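Local atomic coordinates of importin subunit beta-1 (Saccharomyces cerevisiae, PDB entry 3ND2), a protein that works in nuclear protein import by pairing with importin alpha, the subunit that recognises the classical nuclear localization signal of cargo. Residues Ile614-Phe619 and Ser653-Thr658; Glu338-Asp343 and Gln423-Lys428; Ala388-Phe393 and Ala432-Arg437. All coordinates share one frame; numbering follows the deposited sequence.

Contact 1: residues Ile614-Phe619 and Ser653-Thr658; sequences IEDDVF and SPVSIT
V655 lays its CG2 methyl over the face of the F619 ring. The methyl sits 4.2 Å from the ring centroid and only 8° off the ring normal, a CH-pi contact. V655 CG2 lies opposite the backbone N (CG1 at chi1 69°), which carries this methyl toward the ring. E615 crosses V655 at about a right angle. Its carboxylate end covers the two methyls, with OE2 of E615 3.5 Å from CG1 of V655. Without this chain, as with an alanine here, the V655 methyls would probably lose their cover from the E615 side, and a gap would open there. D616 reaches across to T658. OG1 of T658 lies 2.7 Å from OD1 of D616 and 3.0 Å from the carbonyl O of P654. On its other branch, CG2 of T658 packs 3.6 Å from CB of F619. The F619 ring also meets F640, and both F619 and V655 touch A647 on helix 637-648. This is side-chain packing between successive repeats of a HEAT solenoid. Helix 611-629 of HEAT 14 here meets the start of helix 655-670 of HEAT 15.

Contact 2: residues Glu338-Asp343 and Gln423-Lys428; sequences EDPEDD and QSLQVK
P340 and L425 cross at about a right angle, and the proline ring lies against the leucine branch. The closest atoms are CB of P340 and CD2 of L425, 3.5 Å apart. CG of P340 is a little further from the same methyl, at 3.9 Å. Q426 crosses the proline obliquely. Its chain bends at chi2 (95°), which brings the amide group over to P340, with NE2 of Q426 3.5 Å from CB of P340. The proline CB thus touches both an apolar methyl and an amide end. NE2 of Q426 also comes to 3.5 Å from the carbonyl O of E338. On its other side, the amide OE1 of Q426 accepts a weak hydrogen bond from OG of S424, the N-cap residue of the helix. P340 is presented by a type I turn from D339 to D342. An Asx turn supports it, with N of E341 bonded to OD1 of D339 at 3.0 Å. Salt bridges E338-R384 and D343-K468 tie this loop to helices 383-395 and 467-484. The loop belongs to HEAT 8, between helices 317-332 and 347-362. It rests at the surface on the first turn of helix 425-441, beside W383 of helix 383-395.

Contact 3: residues Ala388-Phe393 and Ala432-Arg437; sequences AAVMAF and AWCIGR
M391 starts out from its helix away from W433, yet its end turns back to the indole. CB leaves the backbone on the far side. CG stands opposite the backbone N (chi1 -171°), and bends at chi2 and chi3 then bring the sulfur round. CB and CG make no close approach to segment 432-437. SD does the touching: it lies 3.6 Å from CZ3 of W433 and 3.9 Å from CH2 of W433. The sulfur is 4.2 Å from the centroid of the six-membered ring and 33° off its normal. It meets the ring obliquely, a Met-aromatic contact on the CZ3 and CH2 side. The terminal CE of M391 turns away from the indole and does not touch it. The two side chains cross at about a right angle. The rim of the indole also meets backbone: the carbonyl O of M391 lies in the ring plane, 3.7 Å from CZ3 of W433. CG of R437, one turn on in the same helix, lies over one indole face, offset toward the rim. The next residue after W433, C434, makes the other half of the contact. Its CB packs 3.7 Å from CG1 of V390. Its SG comes to the edge of the F393 ring, 3.8 Å from CD1 of F393, a Cys sulfur-aromatic contact. The two helical segments run nearly parallel, with axes 9.1 Å apart at 18°. They belong to helix 383-395 of HEAT 9 and helix 425-441 of HEAT 10. Helix 402-418 packs against both segments, with I416 touching F393 and C434. Helix 367-377 backs F393 through V374. Helix 467-484 packs along helix 425-441 through N472, C473 and T476.

Contacts 2 and 3 are neighbours, with centres 14 Å apart, and both use helix 425-441. Contact 2 takes its first turn and contact 3 takes its middle. Their segments alternate along the chain: the HEAT 8 loop, helix 383-395, then the two parts of helix 425-441. Together they bring pieces of HEAT 8, 9 and 10 side by side. Contact 1 follows later in the chain, joining HEAT 14 to HEAT 15. Its centre is about 38 Å from that of either other contact, and it touches neither. All three are packing contacts between repeats, consistent with a solenoid held together by many local interfaces.

Contact 1: residues Ile614-Phe619 and Ser653-Thr658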
# COMPACT_ATOMS: atom_id res chain seq x y z
N ILE A 614 12.49 17.66 -4.67
CA ILE A 614 11.65 18.59 -3.91
C ILE A 614 10.55 19.31 -4.71
O ILE A 614 9.68 19.94 -4.10
CB ILE A 614 12.49 19.66 -3.12
CG1 ILE A 614 13.41 20.43 -4.07
CG2 ILE A 614 13.28 19.02 -1.97
CD1 ILE A 614 13.69 21.84 -3.62
N GLU A 615 10.58 19.23 -6.04
CA GLU A 615 9.61 19.97 -6.88
C GLU A 615 8.16 19.64 -6.52
O GLU A 615 7.29 20.50 -6.59
CB GLU A 615 9.87 19.80 -8.39
CG GLU A 615 9.89 18.37 -8.89
CD GLU A 615 10.03 18.24 -10.41
OE1 GLU A 615 10.14 19.26 -11.11
OE2 GLU A 615 10.00 17.08 -10.89
N ASP A 616 7.94 18.41 -6.09
CA ASP A 616 6.65 17.95 -5.62
C ASP A 616 6.22 18.76 -4.39
O ASP A 616 5.16 19.39 -4.38
CB ASP A 616 6.74 16.47 -5.26
CG ASP A 616 5.60 15.67 -5.81
OD1 ASP A 616 5.24 15.87 -6.99
OD2 ASP A 616 5.07 14.82 -5.06
N ASP A 617 7.08 18.74 -3.37
CA ASP A 617 6.89 19.53 -2.16
C ASP A 617 6.76 21.02 -2.45
O ASP A 617 5.96 21.69 -1.81
CB ASP A 617 8.03 19.28 -1.15
CG ASP A 617 8.19 17.82 -0.81
OD1 ASP A 617 7.16 17.13 -0.64
OD2 ASP A 617 9.34 17.35 -0.72
N VAL A 618 7.51 21.52 -3.43
CA VAL A 618 7.45 22.96 -3.76
C VAL A 618 6.12 23.31 -4.41
O VAL A 618 5.53 24.35 -4.09
CB VAL A 618 8.65 23.43 -4.65
CG1 VAL A 618 8.57 24.91 -4.87
CG2 VAL A 618 9.98 23.08 -4.01
N PHE A 619 5.66 22.45 -5.31
CA PHE A 619 4.37 22.60 -5.99
C PHE A 619 3.22 22.61 -5.00
O PHE A 619 2.27 23.38 -5.15
CB PHE A 619 4.17 21.47 -7.02
CG PHE A 619 4.46 21.89 -8.44
CD1 PHE A 619 5.74 22.33 -8.80
CD2 PHE A 619 3.46 21.84 -9.41
CE1 PHE A 619 6.01 22.73 -10.11
CE2 PHE A 619 3.72 22.24 -10.71
CZ PHE A 619 5.00 22.68 -11.06
N SER A 653 5.72 11.22 -14.29
CA SER A 653 6.37 11.73 -13.09
C SER A 653 5.31 12.22 -12.09
O SER A 653 4.31 12.80 -12.51
CB SER A 653 7.33 12.86 -13.48
OG SER A 653 8.52 12.82 -12.72
N PRO A 654 5.50 11.96 -10.78
CA PRO A 654 4.48 12.33 -9.79
C PRO A 654 4.23 13.84 -9.64
O PRO A 654 3.25 14.24 -9.01
CB PRO A 654 5.00 11.72 -8.48
CG PRO A 654 6.44 11.49 -8.69
CD PRO A 654 6.66 11.29 -10.15
N VAL A 655 5.10 14.65 -10.23
CA VAL A 655 4.92 16.10 -10.22
C VAL A 655 3.72 16.53 -11.09
O VAL A 655 3.09 17.56 -10.83
CB VAL A 655 6.25 16.87 -10.56
CG1 VAL A 655 6.66 16.68 -12.01
CG2 VAL A 655 6.12 18.35 -10.22
N SER A 656 3.38 15.73 -12.11
CA SER A 656 2.24 16.03 -12.98
C SER A 656 0.90 15.88 -12.26
O SER A 656 -0.06 16.58 -12.57
CB SER A 656 2.26 15.16 -14.23
OG SER A 656 2.20 13.79 -13.89
N ILE A 657 0.85 14.94 -11.31
CA ILE A 657 -0.32 14.72 -10.47
C ILE A 657 -0.47 15.88 -9.50
O ILE A 657 -1.58 16.33 -9.20
CB ILE A 657 -0.22 13.36 -9.70
CG1 ILE A 657 -0.55 12.18 -10.62
CG2 ILE A 657 -1.14 13.33 -8.48
CD1 ILE A 657 0.55 11.80 -11.59
N THR A 658 0.67 16.38 -9.03
CA THR A 658 0.69 17.52 -8.13
C THR A 658 0.28 18.78 -8.89
O THR A 658 -0.42 19.63 -8.33
CB THR A 658 2.08 17.70 -7.47
OG1 THR A 658 2.57 16.43 -7.04
CG2 THR A 658 2.00 18.65 -6.28

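Contact 2: residues Glu338-Asp343 and Gln423-Lys428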
# COMPACT_ATOMS: atom_id res chain seq x y z
N GLU A 338 20.70 -7.62 20.88
CA GLU A 338 21.62 -7.03 21.87
C GLU A 338 21.96 -5.57 21.55
O GLU A 338 22.01 -4.72 22.44
CB GLU A 338 22.91 -7.86 21.99
CG GLU A 338 22.95 -8.81 23.18
CD GLU A 338 22.88 -8.09 24.53
OE1 GLU A 338 23.68 -7.16 24.76
OE2 GLU A 338 22.02 -8.47 25.35
N ASP A 339 22.19 -5.30 20.26
CA ASP A 339 22.47 -3.96 19.77
C ASP A 339 21.18 -3.14 19.75
O ASP A 339 20.23 -3.48 19.03
CB ASP A 339 23.09 -4.05 18.36
CG ASP A 339 23.56 -2.70 17.81
OD1 ASP A 339 23.40 -1.64 18.47
OD2 ASP A 339 24.09 -2.70 16.69
N PRO A 340 21.14 -2.05 20.55
CA PRO A 340 19.94 -1.19 20.59
C PRO A 340 19.67 -0.43 19.29
O PRO A 340 18.61 0.17 19.14
CB PRO A 340 20.25 -0.22 21.73
CG PRO A 340 21.72 -0.18 21.82
CD PRO A 340 22.19 -1.56 21.45
N GLU A 341 20.62 -0.48 18.35
CA GLU A 341 20.49 0.23 17.07
C GLU A 341 20.36 -0.71 15.86
O GLU A 341 20.58 -0.30 14.72
CB GLU A 341 21.68 1.19 16.89
CG GLU A 341 21.82 2.20 18.03
CD GLU A 341 22.99 3.15 17.85
OE1 GLU A 341 24.03 2.76 17.29
OE2 GLU A 341 22.86 4.32 18.29
N ASP A 342 19.98 -1.97 16.13
CA ASP A 342 20.02 -3.06 15.14
C ASP A 342 18.77 -3.16 14.26
O ASP A 342 18.87 -3.57 13.10
CB ASP A 342 20.30 -4.40 15.84
CG ASP A 342 20.38 -5.58 14.86
OD1 ASP A 342 20.85 -5.43 13.72
OD2 ASP A 342 19.96 -6.69 15.26
N ASP A 343 17.60 -2.82 14.82
CA ASP A 343 16.36 -2.69 14.03
C ASP A 343 15.84 -3.91 13.28
O ASP A 343 14.63 -4.02 13.07
CB ASP A 343 16.47 -1.53 13.04
CG ASP A 343 15.64 -0.33 13.44
OD1 ASP A 343 15.43 0.55 12.58
OD2 ASP A 343 15.19 -0.28 14.62
N GLN A 423 17.87 3.18 32.15
CA GLN A 423 19.23 3.27 31.62
C GLN A 423 19.37 2.51 30.30
O GLN A 423 20.34 2.71 29.55
CB GLN A 423 20.26 2.81 32.65
CG GLN A 423 21.49 3.73 32.76
CD GLN A 423 21.21 5.03 33.53
OE1 GLN A 423 21.48 6.13 33.03
NE2 GLN A 423 20.68 4.91 34.74
N SER A 424 18.40 1.64 30.01
CA SER A 424 18.38 0.90 28.76
C SER A 424 17.65 1.68 27.68
O SER A 424 16.51 2.11 27.87
CB SER A 424 17.73 -0.46 28.96
OG SER A 424 17.59 -1.16 27.73
N LEU A 425 18.33 1.86 26.55
CA LEU A 425 17.78 2.56 25.40
C LEU A 425 16.51 1.86 24.92
O LEU A 425 15.50 2.51 24.66
CB LEU A 425 18.84 2.69 24.28
CG LEU A 425 18.54 3.05 22.81
CD1 LEU A 425 17.64 4.27 22.67
CD2 LEU A 425 19.84 3.28 22.04
N GLN A 426 16.57 0.53 24.85
CA GLN A 426 15.45 -0.32 24.43
C GLN A 426 14.19 -0.12 25.26
O GLN A 426 13.09 -0.07 24.71
CB GLN A 426 15.84 -1.80 24.46
CG GLN A 426 16.95 -2.18 23.49
CD GLN A 426 18.34 -2.18 24.13
OE1 GLN A 426 18.59 -1.48 25.11
NE2 GLN A 426 19.24 -2.99 23.57
N VAL A 427 14.36 -0.02 26.58
CA VAL A 427 13.26 0.21 27.51
C VAL A 427 12.60 1.56 27.24
O VAL A 427 11.38 1.67 27.19
CB VAL A 427 13.72 0.11 29.00
CG1 VAL A 427 12.58 0.43 29.95
CG2 VAL A 427 14.30 -1.26 29.33
N LYS A 428 13.42 2.61 27.09
CA LYS A 428 12.89 3.96 26.89
C LYS A 428 12.19 4.09 25.53
O LYS A 428 11.14 4.72 25.41
CB LYS A 428 13.99 5.01 27.05
CG LYS A 428 14.55 5.10 28.48
CD LYS A 428 15.51 6.26 28.65
CE LYS A 428 16.82 6.04 27.90
NZ LYS A 428 17.77 7.17 28.11

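Contact 3: residues Ala388-Phe393 and Ala432-Arg437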
# COMPACT_ATOMS: atom_id res chain seq x y z
N ALA A 388 10.25 -5.97 27.77
CA ALA A 388 9.20 -6.94 27.50
C ALA A 388 7.88 -6.60 28.22
O ALA A 388 6.80 -6.73 27.63
CB ALA A 388 9.68 -8.33 27.86
N ALA A 389 7.97 -6.17 29.47
CA ALA A 389 6.79 -5.73 30.24
C ALA A 389 6.07 -4.51 29.62
O ALA A 389 4.84 -4.44 29.65
CB ALA A 389 7.17 -5.44 31.70
N VAL A 390 6.83 -3.56 29.07
CA VAL A 390 6.21 -2.39 28.45
C VAL A 390 5.63 -2.73 27.08
O VAL A 390 4.56 -2.26 26.71
CB VAL A 390 7.17 -1.19 28.31
CG1 VAL A 390 6.44 0.10 28.60
CG2 VAL A 390 8.32 -1.32 29.24
N MET A 391 6.36 -3.54 26.32
CA MET A 391 5.85 -4.09 25.07
C MET A 391 4.51 -4.80 25.31
O MET A 391 3.51 -4.48 24.67
CB MET A 391 6.86 -5.06 24.45
CG MET A 391 6.46 -5.50 23.04
SD MET A 391 6.38 -4.08 21.91
CE MET A 391 8.11 -3.77 21.61
N ALA A 392 4.50 -5.76 26.24
CA ALA A 392 3.29 -6.50 26.56
C ALA A 392 2.13 -5.59 26.94
O ALA A 392 1.02 -5.75 26.43
CB ALA A 392 3.56 -7.50 27.68
N PHE A 393 2.39 -4.60 27.79
CA PHE A 393 1.36 -3.65 28.22
C PHE A 393 0.83 -2.78 27.09
O PHE A 393 -0.37 -2.57 26.99
CB PHE A 393 1.82 -2.78 29.39
CG PHE A 393 0.71 -2.01 30.04
CD1 PHE A 393 0.34 -0.74 29.56
CD2 PHE A 393 0.02 -2.53 31.14
CE1 PHE A 393 -0.70 -0.01 30.17
CE2 PHE A 393 -1.01 -1.82 31.75
CZ PHE A 393 -1.37 -0.56 31.27
N ALA A 432 8.21 4.98 25.33
CA ALA A 432 7.70 6.05 24.48
C ALA A 432 6.58 5.56 23.56
O ALA A 432 5.55 6.21 23.43
CB ALA A 432 8.82 6.67 23.68
N TRP A 433 6.79 4.40 22.94
CA TRP A 433 5.74 3.76 22.12
C TRP A 433 4.48 3.40 22.93
O TRP A 433 3.36 3.63 22.48
CB TRP A 433 6.31 2.52 21.43
CG TRP A 433 5.29 1.65 20.77
CD1 TRP A 433 4.74 1.81 19.51
CD2 TRP A 433 4.69 0.45 21.31
NE1 TRP A 433 3.85 0.80 19.25
CE2 TRP A 433 3.80 -0.05 20.33
CE3 TRP A 433 4.82 -0.24 22.53
CZ2 TRP A 433 3.04 -1.21 20.53
CZ3 TRP A 433 4.07 -1.38 22.72
CH2 TRP A 433 3.19 -1.86 21.74
N CYS A 434 4.68 2.82 24.12
CA CYS A 434 3.58 2.40 24.98
C CYS A 434 2.70 3.59 25.40
O CYS A 434 1.47 3.48 25.37
CB CYS A 434 4.13 1.65 26.21
SG CYS A 434 2.89 1.01 27.37
N ILE A 435 3.32 4.71 25.77
CA ILE A 435 2.59 5.96 26.04
C ILE A 435 1.73 6.40 24.83
O ILE A 435 0.59 6.84 25.01
CB ILE A 435 3.52 7.12 26.50
CG1 ILE A 435 4.33 6.71 27.73
CG2 ILE A 435 2.71 8.37 26.84
CD1 ILE A 435 5.50 7.63 28.05
N GLY A 436 2.27 6.26 23.62
CA GLY A 436 1.53 6.59 22.40
C GLY A 436 0.35 5.65 22.14
O GLY A 436 -0.69 6.08 21.66
N ARG A 437 0.54 4.37 22.44
CA ARG A 437 -0.55 3.40 22.43
C ARG A 437 -1.65 3.74 23.44
O ARG A 437 -2.82 3.66 23.11
CB ARG A 437 -0.00 1.99 22.69
CG ARG A 437 0.92 1.49 21.58
CD ARG A 437 0.16 1.16 20.30
NE ARG A 437 -0.48 -0.15 20.39
CZ ARG A 437 -1.77 -0.35 20.65
NH1 ARG A 437 -2.60 0.69 20.84
NH2 ARG A 437 -2.24 -1.59 20.72